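Local coordinates for protein prolyl-tRNA synthetase (Giardia lamblia ATCC 50803, PDB 3IAL) that probably catalyses the ATP-dependent attachment of L-proline to its cognate tRNA, and holds the prolyl-adenylate intermediate in its active site, at residues His242-Arg247 against Leu268-Ile273; Leu143-Thr148 against Glu172-His177; Phe248-Asp253 against Ser263-Leu268; Leu209-Trp214 against Val225-Met230. All blocks are in the same frame, centred on the assembly; numbering follows the deposited sequence.

Interaction 1 of 4, residues His242-Arg247 against Leu268-Ile273; sequences HNLGQR and LTCAGI. With PR8 (5'-O-[(R)-hydroxy{[(2S)-pyrrolidin-2-ylcarbonyl]oxy}phosphoryl]adenosine), chain H.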
# COMPACT_ATOMS: atom_id res chain seq x y z
N HIS B 242 -21.88 -5.69 4.11
CA HIS B 242 -22.78 -5.81 5.26
C HIS B 242 -23.46 -4.51 5.69
O HIS B 242 -22.84 -3.45 5.72
CB HIS B 242 -22.01 -6.38 6.44
CG HIS B 242 -21.15 -7.55 6.07
ND1 HIS B 242 -21.65 -8.82 5.96
CD2 HIS B 242 -19.84 -7.62 5.75
CE1 HIS B 242 -20.68 -9.64 5.59
NE2 HIS B 242 -19.57 -8.94 5.46
N ASN B 243 -24.73 -4.63 6.04
CA ASN B 243 -25.48 -3.55 6.67
C ASN B 243 -25.55 -3.91 8.15
O ASN B 243 -26.21 -4.87 8.53
CB ASN B 243 -26.89 -3.43 6.06
CG ASN B 243 -27.61 -2.16 6.50
OD1 ASN B 243 -27.41 -1.65 7.60
ND2 ASN B 243 -28.47 -1.63 5.62
N LEU B 244 -24.83 -3.15 8.97
CA LEU B 244 -24.71 -3.44 10.40
C LEU B 244 -25.82 -2.79 11.23
O LEU B 244 -25.90 -3.00 12.45
CB LEU B 244 -23.34 -3.00 10.90
CG LEU B 244 -22.15 -3.63 10.18
CD1 LEU B 244 -20.85 -3.16 10.82
CD2 LEU B 244 -22.25 -5.16 10.22
N GLY B 245 -26.68 -2.01 10.57
CA GLY B 245 -27.77 -1.32 11.23
C GLY B 245 -27.27 -0.31 12.24
O GLY B 245 -26.29 0.40 11.98
N GLN B 246 -27.94 -0.25 13.38
CA GLN B 246 -27.58 0.66 14.46
C GLN B 246 -26.98 -0.06 15.67
O GLN B 246 -26.64 0.58 16.66
CB GLN B 246 -28.81 1.47 14.88
CG GLN B 246 -29.22 2.50 13.85
CD GLN B 246 -30.62 3.03 14.09
OE1 GLN B 246 -31.59 2.26 14.16
NE2 GLN B 246 -30.75 4.36 14.19
N ARG B 247 -26.83 -1.38 15.57
CA ARG B 247 -26.39 -2.22 16.70
C ARG B 247 -25.04 -1.79 17.27
O ARG B 247 -24.90 -1.62 18.49
CB ARG B 247 -26.33 -3.70 16.28
CG ARG B 247 -27.68 -4.39 16.25
CD ARG B 247 -27.68 -5.66 15.39
NE ARG B 247 -26.80 -6.71 15.89
CZ ARG B 247 -27.06 -7.49 16.94
NH1 ARG B 247 -26.17 -8.42 17.30
NH2 ARG B 247 -28.18 -7.36 17.65
N LEU B 268 -24.40 1.87 10.30
CA LEU B 268 -23.06 1.45 9.88
C LEU B 268 -23.11 0.42 8.74
O LEU B 268 -23.96 -0.48 8.74
CB LEU B 268 -22.28 0.89 11.06
CG LEU B 268 -21.92 1.87 12.19
CD1 LEU B 268 -21.35 1.11 13.38
CD2 LEU B 268 -20.96 2.98 11.74
N THR B 269 -22.20 0.56 7.78
CA THR B 269 -21.99 -0.45 6.75
C THR B 269 -20.50 -0.79 6.62
O THR B 269 -19.63 -0.02 7.05
CB THR B 269 -22.56 -0.00 5.38
OG1 THR B 269 -21.81 1.10 4.86
CG2 THR B 269 -24.04 0.41 5.51
N CYS B 270 -20.21 -1.96 6.06
CA CYS B 270 -18.83 -2.31 5.73
C CYS B 270 -18.72 -3.27 4.57
O CYS B 270 -19.68 -3.93 4.20
CB CYS B 270 -18.09 -2.88 6.94
SG CYS B 270 -18.81 -4.32 7.69
N ALA B 271 -17.54 -3.31 3.97
CA ALA B 271 -17.28 -4.15 2.81
C ALA B 271 -15.86 -4.66 2.88
O ALA B 271 -14.95 -3.91 3.23
CB ALA B 271 -17.50 -3.37 1.52
N GLY B 272 -15.68 -5.93 2.55
CA GLY B 272 -14.38 -6.57 2.63
C GLY B 272 -14.06 -7.43 1.42
O GLY B 272 -14.90 -8.20 0.96
N ILE B 273 -12.85 -7.26 0.90
CA ILE B 273 -12.26 -8.16 -0.09
C ILE B 273 -10.83 -8.50 0.34
O ILE B 273 -10.12 -7.68 0.90
CB ILE B 273 -12.26 -7.58 -1.52
CG1 ILE B 273 -11.52 -6.24 -1.60
CG2 ILE B 273 -13.68 -7.44 -2.03
CD1 ILE B 273 -11.05 -5.87 -3.02
C PR8 H . -16.03 -8.76 6.97
N PR8 H . -15.44 -6.82 8.29
O PR8 H . -15.09 -9.30 7.57
P PR8 H . -16.35 -10.85 5.67
N1 PR8 H . -8.44 -16.27 4.08
C2 PR8 H . -8.54 -15.45 3.04
N3 PR8 H . -9.57 -14.61 2.89
C4 PR8 H . -10.55 -14.56 3.79
C5 PR8 H . -10.49 -15.41 4.89
C6 PR8 H . -9.40 -16.27 5.03
N6 PR8 H . -9.32 -17.08 6.08
N7 PR8 H . -11.56 -15.17 5.64
C8 PR8 H . -12.28 -14.22 5.04
N9 PR8 H . -11.67 -13.84 3.90
CA PR8 H . -16.36 -7.29 7.24
CB PR8 H . -16.07 -6.48 5.99
CD PR8 H . -14.85 -5.57 7.82
CG PR8 H . -14.74 -5.78 6.31
C1' PR8 H . -12.19 -12.80 2.97
O10 PR8 H . -16.84 -9.37 6.07
O1P PR8 H . -16.55 -11.85 6.75
C2' PR8 H . -13.49 -13.24 2.25
O2' PR8 H . -13.46 -12.82 0.87
O2P PR8 H . -17.21 -11.24 4.37
C3' PR8 H . -14.56 -12.43 2.94
O3' PR8 H . -15.69 -12.26 2.09
C4' PR8 H . -13.78 -11.13 3.05
O4' PR8 H . -12.57 -11.59 3.70
C5' PR8 H . -14.56 -10.15 3.90
O5' PR8 H . -14.83 -10.71 5.17
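With CG anti to its carbonyl carbon (chi1 -45°), His242 sends its imidazole along the face of the sheet that also carries Cys270, while SG of Cys270, set between its own backbone N and carbonyl carbon (chi1 58°), stands beside that ring. The sulfur meets the imidazole obliquely, Cys270 SG lying 4.0 Å from CD2 of His242, and it also touches the prolyl part of the ligand, 3.9 Å from CA of PR8. At the ring tip His242 NE2 donates to O10 of PR8 over 2.8 Å, and a weak second bond runs to the phosphate oxygen O2P; Ser223 engages ND1, and bonds at both nitrogens limit the ring's rotation. The antiparallel strands pair by a straight bond from His242 N to Cys270 O (2.8 Å) and its return from Cys270 N. CD1 of Leu244 lies 3.9 Å from SG of Cys270. OD1 of Asn243 accepts from Gly245 N in an Asx turn, while its ND2 is hydrogen-bonded to Tyr222, and a type II' turn leads the chain out of the sheet. Polar ring, thiol and the bare backbone of Gly272 together line the prolyl-adenylate pocket on the antiparallel sheet of a class II aminoacyl-tRNA synthetase core.

Interaction 2 of 4, residues Leu143-Thr148 against Glu172-His177; sequences LKIHQT and EAHCCH. With PR8 (5'-O-[(R)-hydroxy{[(2S)-pyrrolidin-2-ylcarbonyl]oxy}phosphoryl]adenosine), chain H.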
# COMPACT_ATOMS: atom_id res chain seq x y z
N LEU B 143 -19.38 9.58 6.94
CA LEU B 143 -17.99 9.37 7.29
C LEU B 143 -17.64 8.02 6.68
O LEU B 143 -18.18 6.99 7.10
CB LEU B 143 -17.82 9.38 8.82
CG LEU B 143 -16.41 9.20 9.41
CD1 LEU B 143 -15.33 9.83 8.55
CD2 LEU B 143 -16.36 9.75 10.84
N LYS B 144 -16.80 8.05 5.65
CA LYS B 144 -16.51 6.87 4.83
C LYS B 144 -15.02 6.65 4.75
O LYS B 144 -14.28 7.48 4.21
CB LYS B 144 -17.07 7.08 3.41
CG LYS B 144 -18.55 7.46 3.35
CD LYS B 144 -19.11 7.32 1.94
CE LYS B 144 -20.52 7.84 1.83
NZ LYS B 144 -21.11 7.62 0.49
N ILE B 145 -14.55 5.52 5.28
CA ILE B 145 -13.14 5.21 5.25
C ILE B 145 -12.88 3.78 4.79
O ILE B 145 -13.79 2.99 4.65
CB ILE B 145 -12.46 5.50 6.62
CG1 ILE B 145 -13.15 4.76 7.77
CG2 ILE B 145 -12.47 7.02 6.91
CD1 ILE B 145 -12.82 3.30 7.89
N HIS B 146 -11.61 3.48 4.51
CA HIS B 146 -11.20 2.12 4.21
C HIS B 146 -9.71 2.00 4.46
O HIS B 146 -9.01 3.00 4.49
CB HIS B 146 -11.52 1.76 2.76
CG HIS B 146 -10.71 2.49 1.76
ND1 HIS B 146 -9.55 1.97 1.21
CD2 HIS B 146 -10.86 3.72 1.21
CE1 HIS B 146 -9.03 2.85 0.37
NE2 HIS B 146 -9.80 3.92 0.36
N GLN B 147 -9.25 0.77 4.66
CA GLN B 147 -7.84 0.50 4.84
C GLN B 147 -7.44 -0.83 4.20
O GLN B 147 -8.22 -1.77 4.17
CB GLN B 147 -7.46 0.49 6.31
CG GLN B 147 -8.09 -0.62 7.14
CD GLN B 147 -7.68 -0.54 8.59
OE1 GLN B 147 -7.04 0.43 9.00
NE2 GLN B 147 -8.05 -1.55 9.38
N THR B 148 -6.22 -0.85 3.68
CA THR B 148 -5.63 -2.04 3.10
C THR B 148 -4.60 -2.46 4.12
O THR B 148 -3.74 -1.68 4.49
CB THR B 148 -4.94 -1.72 1.78
OG1 THR B 148 -5.92 -1.34 0.82
CG2 THR B 148 -4.13 -2.93 1.28
N GLU B 172 -10.69 -3.40 3.92
CA GLU B 172 -11.97 -3.24 4.60
C GLU B 172 -12.40 -1.78 4.58
O GLU B 172 -11.64 -0.89 4.97
CB GLU B 172 -11.90 -3.76 6.05
CG GLU B 172 -10.88 -3.08 6.96
CD GLU B 172 -10.78 -3.74 8.33
OE1 GLU B 172 -9.65 -4.01 8.80
OE2 GLU B 172 -11.84 -4.00 8.94
N ALA B 173 -13.62 -1.55 4.09
CA ALA B 173 -14.27 -0.25 4.08
C ALA B 173 -15.33 -0.22 5.17
O ALA B 173 -16.02 -1.22 5.37
CB ALA B 173 -14.92 -0.01 2.73
N HIS B 174 -15.46 0.92 5.86
CA HIS B 174 -16.45 1.11 6.93
C HIS B 174 -17.03 2.52 6.79
O HIS B 174 -16.27 3.51 6.74
CB HIS B 174 -15.80 0.99 8.32
CG HIS B 174 -15.21 -0.35 8.61
ND1 HIS B 174 -15.86 -1.31 9.37
CD2 HIS B 174 -14.02 -0.90 8.26
CE1 HIS B 174 -15.09 -2.38 9.46
NE2 HIS B 174 -13.97 -2.17 8.79
N CYS B 175 -18.36 2.62 6.71
CA CYS B 175 -19.02 3.91 6.54
C CYS B 175 -20.10 4.11 7.57
O CYS B 175 -20.81 3.17 7.94
CB CYS B 175 -19.62 4.04 5.15
SG CYS B 175 -18.44 3.87 3.81
N CYS B 176 -20.23 5.35 8.00
CA CYS B 176 -21.20 5.77 8.99
C CYS B 176 -22.19 6.71 8.31
O CYS B 176 -21.79 7.67 7.64
CB CYS B 176 -20.46 6.48 10.12
SG CYS B 176 -21.43 6.84 11.56
N HIS B 177 -23.48 6.42 8.48
CA HIS B 177 -24.54 7.04 7.70
C HIS B 177 -25.62 7.68 8.57
O HIS B 177 -25.97 7.15 9.62
CB HIS B 177 -25.20 5.99 6.81
CG HIS B 177 -24.23 5.17 6.01
ND1 HIS B 177 -23.63 5.64 4.87
CD2 HIS B 177 -23.78 3.90 6.18
CE1 HIS B 177 -22.84 4.70 4.37
NE2 HIS B 177 -22.93 3.63 5.14
C PR8 H . -16.03 -8.76 6.97
N PR8 H . -15.44 -6.82 8.29
O PR8 H . -15.09 -9.30 7.57
P PR8 H . -16.35 -10.85 5.67
N1 PR8 H . -8.44 -16.27 4.08
C2 PR8 H . -8.54 -15.45 3.04
N3 PR8 H . -9.57 -14.61 2.89
C4 PR8 H . -10.55 -14.56 3.79
C5 PR8 H . -10.49 -15.41 4.89
C6 PR8 H . -9.40 -16.27 5.03
N6 PR8 H . -9.32 -17.08 6.08
N7 PR8 H . -11.56 -15.17 5.64
C8 PR8 H . -12.28 -14.22 5.04
N9 PR8 H . -11.67 -13.84 3.90
CA PR8 H . -16.36 -7.29 7.24
CB PR8 H . -16.07 -6.48 5.99
CD PR8 H . -14.85 -5.57 7.82
CG PR8 H . -14.74 -5.78 6.31
C1' PR8 H . -12.19 -12.80 2.97
O10 PR8 H . -16.84 -9.37 6.07
O1P PR8 H . -16.55 -11.85 6.75
C2' PR8 H . -13.49 -13.24 2.25
O2' PR8 H . -13.46 -12.82 0.87
O2P PR8 H . -17.21 -11.24 4.37
C3' PR8 H . -14.56 -12.43 2.94
O3' PR8 H . -15.69 -12.26 2.09
C4' PR8 H . -13.78 -11.13 3.05
O4' PR8 H . -12.57 -11.59 3.70
C5' PR8 H . -14.56 -10.15 3.90
O5' PR8 H . -14.83 -10.71 5.17
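Two neighbouring strands of the antiparallel sheet at the heart of the class II synthetase fold meet here: 172-177 contributes to the proline pocket, and 143-148 backs it from the second shell. Their backbones pair regularly, as in the bond from Cys176 N to Leu143 O (2.8 Å). The face bearing Gln147, Glu172 and His174 is the one turned to the ligand. Gln147 and Glu172 lie alongside each other and point the same way, both with CG between the backbone N and the carbonyl carbon (chi1 65° and 60°). NE2 of Gln147 thereby reaches OE1 of Glu172 at 3.0 Å; the bond stays in the amide plane but comes down on the carboxylate from above. The other oxygen, OE2 of Glu172, is met on its anti side, tilted 32° from the carboxylate plane, by NE2 of His174 at 2.8 Å, in the plane of the imidazole. Ser123 also bonds OE1, Phe79 engages the amide oxygen of Gln147 and Tyr128 bonds ND1 of His174, so both ends of the network are held from outside. CD1 of Ile145 lies 3.8 Å from CB of His174. On the reverse face SG of Cys175 lies 3.5 Å from CB of Lys144. The pyrrolidine packs beside Glu172 and His174, with PR8 CG 3.5 Å from CB of Glu172 and PR8 CD 3.6 Å from CE1 of His174.

Interaction 3 of 4, residues Phe248-Asp253 against Ser263-Leu268; sequences FSSTFD and SVHPYL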
# COMPACT_ATOMS: atom_id res chain seq x y z
N PHE B 248 -24.05 -1.64 16.40
CA PHE B 248 -22.71 -1.22 16.81
C PHE B 248 -22.68 0.22 17.32
O PHE B 248 -21.91 0.56 18.22
CB PHE B 248 -21.71 -1.39 15.66
CG PHE B 248 -21.18 -2.79 15.49
CD1 PHE B 248 -20.07 -3.22 16.20
CD2 PHE B 248 -21.77 -3.67 14.60
CE1 PHE B 248 -19.56 -4.49 16.04
CE2 PHE B 248 -21.28 -4.94 14.43
CZ PHE B 248 -20.17 -5.36 15.14
N SER B 249 -23.53 1.08 16.74
CA SER B 249 -23.62 2.47 17.17
C SER B 249 -24.11 2.60 18.60
O SER B 249 -23.67 3.47 19.36
CB SER B 249 -24.56 3.26 16.25
OG SER B 249 -24.11 3.23 14.91
N SER B 250 -25.05 1.73 18.98
CA SER B 250 -25.52 1.68 20.36
C SER B 250 -24.44 1.12 21.28
O SER B 250 -24.18 1.66 22.34
CB SER B 250 -26.77 0.81 20.48
OG SER B 250 -27.25 0.82 21.82
N THR B 251 -23.79 0.04 20.85
CA THR B 251 -22.77 -0.61 21.66
C THR B 251 -21.57 0.31 21.88
O THR B 251 -21.07 0.43 22.99
CB THR B 251 -22.30 -1.94 21.03
OG1 THR B 251 -23.44 -2.77 20.78
CG2 THR B 251 -21.33 -2.67 21.95
N PHE B 252 -21.13 0.99 20.83
CA PHE B 252 -19.95 1.86 20.93
C PHE B 252 -20.29 3.34 21.16
O PHE B 252 -19.41 4.20 21.13
CB PHE B 252 -19.04 1.65 19.70
CG PHE B 252 -18.43 0.28 19.67
CD1 PHE B 252 -17.24 0.03 20.34
CD2 PHE B 252 -19.07 -0.78 19.06
CE1 PHE B 252 -16.68 -1.23 20.36
CE2 PHE B 252 -18.52 -2.06 19.08
CZ PHE B 252 -17.32 -2.28 19.73
N ASP B 253 -21.56 3.62 21.45
CA ASP B 253 -22.02 4.97 21.78
C ASP B 253 -21.66 5.98 20.69
O ASP B 253 -21.04 7.01 20.96
CB ASP B 253 -21.45 5.42 23.13
CG ASP B 253 -22.01 4.63 24.29
OD1 ASP B 253 -22.37 3.44 24.10
OD2 ASP B 253 -22.08 5.20 25.41
N SER B 263 -30.61 13.54 19.32
CA SER B 263 -29.46 12.67 19.37
C SER B 263 -29.84 11.34 18.73
O SER B 263 -30.79 10.69 19.17
CB SER B 263 -29.03 12.49 20.83
OG SER B 263 -27.64 12.27 20.94
N VAL B 264 -29.12 10.94 17.68
CA VAL B 264 -29.49 9.79 16.85
C VAL B 264 -28.33 8.81 16.65
O VAL B 264 -27.17 9.22 16.51
CB VAL B 264 -29.98 10.25 15.44
CG1 VAL B 264 -30.47 9.05 14.61
CG2 VAL B 264 -31.07 11.30 15.55
N HIS B 265 -28.65 7.52 16.62
CA HIS B 265 -27.68 6.49 16.31
C HIS B 265 -27.56 6.38 14.80
O HIS B 265 -28.55 6.06 14.14
CB HIS B 265 -28.10 5.13 16.88
CG HIS B 265 -27.82 4.98 18.34
ND1 HIS B 265 -26.58 5.22 18.89
CD2 HIS B 265 -28.62 4.57 19.36
CE1 HIS B 265 -26.63 5.00 20.19
NE2 HIS B 265 -27.85 4.60 20.50
N PRO B 266 -26.37 6.63 14.24
CA PRO B 266 -26.21 6.48 12.81
C PRO B 266 -26.15 5.01 12.42
O PRO B 266 -25.93 4.14 13.26
CB PRO B 266 -24.86 7.16 12.54
CG PRO B 266 -24.08 6.98 13.79
CD PRO B 266 -25.08 6.86 14.92
N TYR B 267 -26.37 4.75 11.14
CA TYR B 267 -26.26 3.42 10.58
C TYR B 267 -24.82 3.14 10.20
O TYR B 267 -24.09 4.06 9.83
CB TYR B 267 -27.15 3.30 9.34
CG TYR B 267 -28.58 2.91 9.66
CD1 TYR B 267 -29.42 3.77 10.36
CD2 TYR B 267 -29.09 1.68 9.26
CE1 TYR B 267 -30.73 3.41 10.65
CE2 TYR B 267 -30.39 1.31 9.55
CZ TYR B 267 -31.21 2.18 10.24
OH TYR B 267 -32.50 1.80 10.52
N LEU B 268 -24.40 1.87 10.30
CA LEU B 268 -23.06 1.45 9.88
C LEU B 268 -23.11 0.42 8.74
O LEU B 268 -23.96 -0.48 8.74
CB LEU B 268 -22.28 0.89 11.06
CG LEU B 268 -21.92 1.87 12.19
CD1 LEU B 268 -21.35 1.11 13.38
CD2 LEU B 268 -20.96 2.98 11.74
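Ser249 and Pro266 meet through one short hydrogen bond, in which OG of Ser249 donates to the carbonyl O of Pro266 over 2.6 Å, approaching from a position tilted 33° out of the carbonyl plane. The hydroxyl gets there because it lies anti to the serine's own carbonyl carbon (chi1 -59°), and this turns it from the helix toward the opposing chain. Carbon atoms surround that hydroxyl: CD of the Pro266 ring sits 3.8 Å from OG of Ser249, and CG of Leu268 comes to 3.7 Å of the same oxygen from further along the strand. One methyl of Leu268, CD1, presses on CB of Phe248 at 3.4 Å. At the outer end His265 lays a face of its imidazole under the helix backbone. CA of Ser250 stands over it, 3.9 Å from the ring centroid and 28° off the normal, a CH-pi contact.

The short helix 247-251 thus lies against the break in strand 263-274 at His265-Pro266 and against Leu268 beyond it, in the class II catalytic domain, and it ends here in a Schellman motif with Asp253, at positive phi, as the C-prime residue. Ile254, the next residue, donates its N to the O of Ser249 in that motif, and its own O bonds ND1 of His265, so one residue helps both to finish the helix and to set the imidazole beneath it. Farther out, the aromatic ring of Phe248 meets His94 and Tyr128 edge-to-face. The hydroxyl of Ser132, on helix 124-134, is hydrogen-bonded to the carbonyl oxygens of Phe252 and Asp253.

Interaction 4 of 4, residues Leu209-Trp214 against Val225-Met230; sequences LRRVCW and VSDVVM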
# COMPACT_ATOMS: atom_id res chain seq x y z
N LEU B 209 -25.48 -12.77 -3.68
CA LEU B 209 -26.53 -13.30 -2.82
C LEU B 209 -26.71 -12.50 -1.55
O LEU B 209 -25.76 -11.93 -1.02
CB LEU B 209 -26.21 -14.74 -2.41
CG LEU B 209 -26.05 -15.78 -3.51
CD1 LEU B 209 -25.47 -17.05 -2.92
CD2 LEU B 209 -27.39 -16.04 -4.21
N ARG B 210 -27.94 -12.50 -1.05
CA ARG B 210 -28.20 -12.20 0.34
C ARG B 210 -27.90 -13.48 1.12
O ARG B 210 -28.60 -14.49 0.99
CB ARG B 210 -29.66 -11.77 0.54
CG ARG B 210 -30.05 -11.47 1.99
CD ARG B 210 -29.46 -10.16 2.48
NE ARG B 210 -30.06 -8.99 1.84
CZ ARG B 210 -31.22 -8.43 2.19
NH1 ARG B 210 -31.95 -8.91 3.19
NH2 ARG B 210 -31.67 -7.37 1.52
N ARG B 211 -26.84 -13.45 1.94
CA ARG B 211 -26.46 -14.62 2.74
C ARG B 211 -27.61 -15.01 3.66
O ARG B 211 -28.30 -14.15 4.21
CB ARG B 211 -25.18 -14.32 3.54
CG ARG B 211 -24.71 -15.43 4.47
CD ARG B 211 -24.15 -16.62 3.72
NE ARG B 211 -22.84 -16.38 3.11
CZ ARG B 211 -22.46 -16.82 1.90
NH1 ARG B 211 -23.30 -17.50 1.11
NH2 ARG B 211 -21.23 -16.57 1.45
N VAL B 212 -27.85 -16.31 3.79
CA VAL B 212 -28.89 -16.81 4.71
C VAL B 212 -28.76 -16.18 6.10
O VAL B 212 -27.66 -15.99 6.61
CB VAL B 212 -28.86 -18.34 4.84
CG1 VAL B 212 -29.30 -19.00 3.53
CG2 VAL B 212 -27.48 -18.83 5.28
N CYS B 213 -29.90 -15.84 6.69
CA CYS B 213 -29.92 -15.01 7.89
C CYS B 213 -29.29 -15.67 9.12
O CYS B 213 -28.77 -14.98 10.00
CB CYS B 213 -31.33 -14.51 8.19
SG CYS B 213 -32.52 -15.79 8.54
N TRP B 214 -29.29 -17.00 9.17
CA TRP B 214 -28.63 -17.73 10.27
C TRP B 214 -27.10 -17.83 10.12
O TRP B 214 -26.44 -18.40 10.99
CB TRP B 214 -29.23 -19.14 10.44
CG TRP B 214 -29.10 -20.01 9.22
CD1 TRP B 214 -28.03 -20.78 8.87
CD2 TRP B 214 -30.06 -20.16 8.17
NE1 TRP B 214 -28.27 -21.42 7.68
CE2 TRP B 214 -29.52 -21.05 7.22
CE3 TRP B 214 -31.34 -19.64 7.94
CZ2 TRP B 214 -30.20 -21.44 6.06
CZ3 TRP B 214 -32.02 -20.02 6.78
CH2 TRP B 214 -31.45 -20.91 5.86
N VAL B 225 -23.12 -11.09 -0.34
CA VAL B 225 -21.88 -11.75 -0.70
C VAL B 225 -21.78 -12.04 -2.19
O VAL B 225 -22.79 -12.09 -2.90
CB VAL B 225 -21.73 -13.10 0.05
CG1 VAL B 225 -21.71 -12.87 1.55
CG2 VAL B 225 -22.86 -14.10 -0.35
N SER B 226 -20.55 -12.22 -2.64
CA SER B 226 -20.25 -12.76 -3.96
C SER B 226 -19.63 -14.13 -3.76
O SER B 226 -18.49 -14.25 -3.30
CB SER B 226 -19.30 -11.84 -4.73
OG SER B 226 -19.06 -12.36 -6.03
N ASP B 227 -20.41 -15.17 -4.07
CA ASP B 227 -19.94 -16.55 -4.02
C ASP B 227 -19.46 -16.98 -5.41
O ASP B 227 -20.26 -17.12 -6.33
CB ASP B 227 -21.08 -17.48 -3.58
CG ASP B 227 -21.25 -17.52 -2.09
OD1 ASP B 227 -20.34 -17.08 -1.35
OD2 ASP B 227 -22.30 -18.04 -1.64
N VAL B 228 -18.15 -17.19 -5.55
CA VAL B 228 -17.56 -17.44 -6.85
C VAL B 228 -17.34 -18.93 -7.06
O VAL B 228 -16.69 -19.58 -6.26
CB VAL B 228 -16.22 -16.71 -6.99
CG1 VAL B 228 -15.50 -17.12 -8.27
CG2 VAL B 228 -16.43 -15.19 -6.94
N VAL B 229 -17.88 -19.47 -8.15
CA VAL B 229 -17.63 -20.87 -8.49
C VAL B 229 -16.17 -21.08 -8.91
O VAL B 229 -15.68 -20.43 -9.84
CB VAL B 229 -18.55 -21.37 -9.61
CG1 VAL B 229 -18.25 -22.83 -9.91
CG2 VAL B 229 -20.02 -21.18 -9.22
N MET B 230 -15.49 -21.97 -8.20
CA MET B 230 -14.10 -22.32 -8.49
C MET B 230 -14.05 -23.58 -9.36
O MET B 230 -15.04 -24.32 -9.44
CB MET B 230 -13.36 -22.54 -7.17
CG MET B 230 -13.26 -21.27 -6.33
SD MET B 230 -12.03 -20.13 -6.95
CE MET B 230 -10.53 -20.97 -6.47
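From CB of Arg211 the side chain runs to a CG anti to the backbone N (chi1 177°), and bends at chi2 and chi3 bring the guanidinium to Val225 and Asp227. The first atom to touch the partner strand is NE of Arg211, 4.0 Å from CG1 of Val225. The Arg211 and Val225 side chains cross at about a right angle. CG2 of Val225 lies over one face of the guanidinium, offset toward the rim, 3.6 Å from CZ of Arg211. At the tip the grip is end-on: Arg211 NH1 bonds OD2 of Asp227 and Arg211 NH2 bonds OD1 of Asp227, each at 3.0 Å. Both carboxylate oxygens are met on their syn sides, and the two planes are only 24° apart. The pair is buried, yet each end has further polar partners, since Gln237 accepts from NH2 and Arg487 forms a second salt bridge with OD2; such charged company would probably favour an ionised aspartate. CD1 of Leu209 borders the carboxylate, 3.6 Å from OD2 of Asp227. Backbone bonds join Leu209 and Val225 in both directions, pairing continues with Arg211 and Ser223, and the salt bridge reaches diagonally across the 207-211/222-229 hairpin of the class II catalytic core.

From the N terminus, interaction 2 comes first, closing a 23-residue connection between strands 143-152 and 167-177. Interaction 4 follows as a separate closure, joining the two strands of the hairpin 207-211 and 222-229. Strand 235-245 comes next and opens interaction 1, whose return partner lies on strand 263-274; the excursion between them holds helix 247-251, which interaction 3 folds against that same strand, so the smaller closure sits within the larger and both use Leu268. None of the closures cross. Strands 167-177 and 263-274 are neighbours, so interactions 1, 2 and 3 touch, whereas interaction 4 reaches interaction 1 through adjoining strands 222-229 and 235-245.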